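Local coordinates for cell cycle regulatory protein GcrA (PDB 5YIU) that probably binds DNA through this N-terminal helix-turn-helix domain and activates transcription of cell-cycle genes in Caulobacter crescentus, at residues A[13-18]-A[26-31]. Residues are numbered along the deposited sequence; the frame is centred on the assembly and turned at random.
Sequences STLKKL and SQIAKQ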
loop_
_atom_site.group_PDB
_atom_site.type_symbol
_atom_site.label_atom_id
_atom_site.label_comp_id
_atom_site.label_asym_id
_atom_site.label_seq_id
_atom_site.Cartn_x
_atom_site.Cartn_y
_atom_site.Cartn_z
ATOM N N SER A 13 5.824 1.483 5.725
ATOM C CA SER A 13 5.632 2.560 6.688
ATOM C C SER A 13 4.655 3.605 6.162
ATOM O O SER A 13 3.782 4.071 6.904
ATOM C CB SER A 13 6.974 3.201 7.035
ATOM O OG SER A 13 6.806 4.324 7.889
ATOM N N THR A 14 4.790 3.965 4.897
ATOM C CA THR A 14 3.885 4.912 4.267
ATOM C C THR A 14 2.454 4.375 4.208
ATOM O O THR A 14 1.497 5.080 4.537
ATOM C CB THR A 14 4.374 5.252 2.856
ATOM O OG1 THR A 14 5.625 5.944 2.952
ATOM C CG2 THR A 14 3.372 6.116 2.108
ATOM N N LEU A 15 2.300 3.124 3.788
ATOM C CA LEU A 15 0.973 2.529 3.711
ATOM C C LEU A 15 0.305 2.540 5.076
ATOM O O LEU A 15 -0.873 2.904 5.208
ATOM C CB LEU A 15 1.067 1.100 3.171
ATOM C CG LEU A 15 -0.253 0.321 3.057
ATOM C CD1 LEU A 15 -0.209 -0.649 1.875
ATOM C CD2 LEU A 15 -0.543 -0.451 4.332
ATOM N N LYS A 16 1.059 2.128 6.088
ATOM C CA LYS A 16 0.535 2.039 7.441
ATOM C C LYS A 16 0.069 3.403 7.949
ATOM O O LYS A 16 -1.057 3.530 8.441
ATOM C CB LYS A 16 1.591 1.437 8.362
ATOM C CG LYS A 16 1.180 1.329 9.812
ATOM C CD LYS A 16 2.316 0.734 10.623
ATOM C CE LYS A 16 2.127 1.005 12.097
ATOM N NZ LYS A 16 3.255 0.474 12.909
ATOM N N LYS A 17 0.911 4.424 7.814
ATOM C CA LYS A 17 0.562 5.766 8.273
ATOM C C LYS A 17 -0.674 6.300 7.561
ATOM O O LYS A 17 -1.599 6.805 8.197
ATOM C CB LYS A 17 1.737 6.725 8.062
ATOM C CG LYS A 17 2.907 6.509 9.006
ATOM C CD LYS A 17 4.121 7.326 8.571
ATOM C CE LYS A 17 5.215 7.320 9.641
ATOM N NZ LYS A 17 6.324 8.267 9.323
ATOM N N LEU A 18 -0.694 6.180 6.241
ATOM C CA LEU A 18 -1.807 6.689 5.451
ATOM C C LEU A 18 -3.103 5.934 5.725
ATOM O O LEU A 18 -4.189 6.525 5.753
ATOM C CB LEU A 18 -1.470 6.671 3.962
ATOM C CG LEU A 18 -0.297 7.563 3.549
ATOM C CD1 LEU A 18 -0.108 7.513 2.037
ATOM C CD2 LEU A 18 -0.473 9.007 4.041
ATOM N N SER A 26 -7.387 3.394 -2.725
ATOM C CA SER A 26 -7.149 4.076 -3.996
ATOM C C SER A 26 -6.136 5.195 -3.842
ATOM O O SER A 26 -5.192 5.300 -4.620
ATOM C CB SER A 26 -8.452 4.654 -4.548
ATOM O OG SER A 26 -9.135 3.689 -5.318
ATOM N N GLN A 27 -6.346 6.036 -2.834
ATOM C CA GLN A 27 -5.456 7.170 -2.606
ATOM C C GLN A 27 -4.065 6.687 -2.260
ATOM O O GLN A 27 -3.073 7.230 -2.734
ATOM C CB GLN A 27 -5.978 8.027 -1.454
ATOM C CG GLN A 27 -7.201 8.863 -1.767
ATOM C CD GLN A 27 -7.724 9.611 -0.541
ATOM O OE1 GLN A 27 -8.254 9.007 0.403
ATOM N NE2 GLN A 27 -7.572 10.933 -0.550
ATOM N N ILE A 28 -3.994 5.664 -1.418
ATOM C CA ILE A 28 -2.699 5.122 -1.021
ATOM C C ILE A 28 -1.952 4.522 -2.212
ATOM O O ILE A 28 -0.755 4.739 -2.369
ATOM C CB ILE A 28 -2.865 4.081 0.103
ATOM C CG1 ILE A 28 -3.380 4.771 1.373
ATOM C CG2 ILE A 28 -1.557 3.346 0.359
ATOM C CD1 ILE A 28 -3.747 3.833 2.478
ATOM N N ALA A 29 -2.666 3.786 -3.059
ATOM C CA ALA A 29 -2.055 3.232 -4.263
ATOM C C ALA A 29 -1.483 4.346 -5.135
ATOM O O ALA A 29 -0.373 4.225 -5.673
ATOM C CB ALA A 29 -3.061 2.408 -5.042
ATOM N N LYS A 30 -2.246 5.430 -5.268
ATOM C CA LYS A 30 -1.828 6.557 -6.094
ATOM C C LYS A 30 -0.556 7.190 -5.533
ATOM O O LYS A 30 0.369 7.515 -6.277
ATOM C CB LYS A 30 -2.948 7.596 -6.175
ATOM C CG LYS A 30 -2.786 8.632 -7.276
ATOM C CD LYS A 30 -2.304 9.961 -6.726
ATOM C CE LYS A 30 -2.241 11.019 -7.820
ATOM N NZ LYS A 30 -1.748 12.323 -7.298
ATOM N N GLN A 31 -0.501 7.355 -4.219
ATOM C CA GLN A 31 0.675 7.965 -3.601
ATOM C C GLN A 31 1.915 7.062 -3.612
ATOM O O GLN A 31 3.028 7.535 -3.806
ATOM C CB GLN A 31 0.348 8.450 -2.190
ATOM C CG GLN A 31 -0.706 9.549 -2.189
ATOM C CD GLN A 31 -0.887 10.209 -0.841
ATOM O OE1 GLN A 31 0.042 10.272 -0.032
ATOM N NE2 GLN A 31 -2.093 10.708 -0.590
#
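Ile28 lays its longer branch against the base of Leu18, with Ile28 CG1 3.7 Å from Leu18 CB and Ile28 CD1 reaching on to the carbonyl carbon of Leu18. That branch is anti to its own carbonyl carbon (chi1 -66°), which turns the other branch, CG2, to Leu15, where it comes 4.3 Å from Leu15 CG. A beta-branched residue suits this place: its two arms meet two leucines three residues apart, and both Ile28 and Leu15 are buried. The segments run roughly antiparallel, at 149°, their axes 10.3 Å apart at closest approach; side chains mostly bridge them, though Ile28 CD1 also rests on backbone, 4.1 Å from Leu15 O. These are the first two helices, 9-21 and 25-32, of a three-helix domain of the helix-turn-helix class; Leu15 also packs on Val44 and Leu47 of helix 37-47, and Leu23, between the first two helices, touches Leu18 and Ile28. Leucine suits the partly exposed position 18, apolar at its base against Ile28 while its branched end reaches Gln31. Gln31, extended beyond CG, crosses it at a slant, its amide OE1 3.5 Å from Leu18 CD1; a long uncharged chain can set a polar group at this exposed edge.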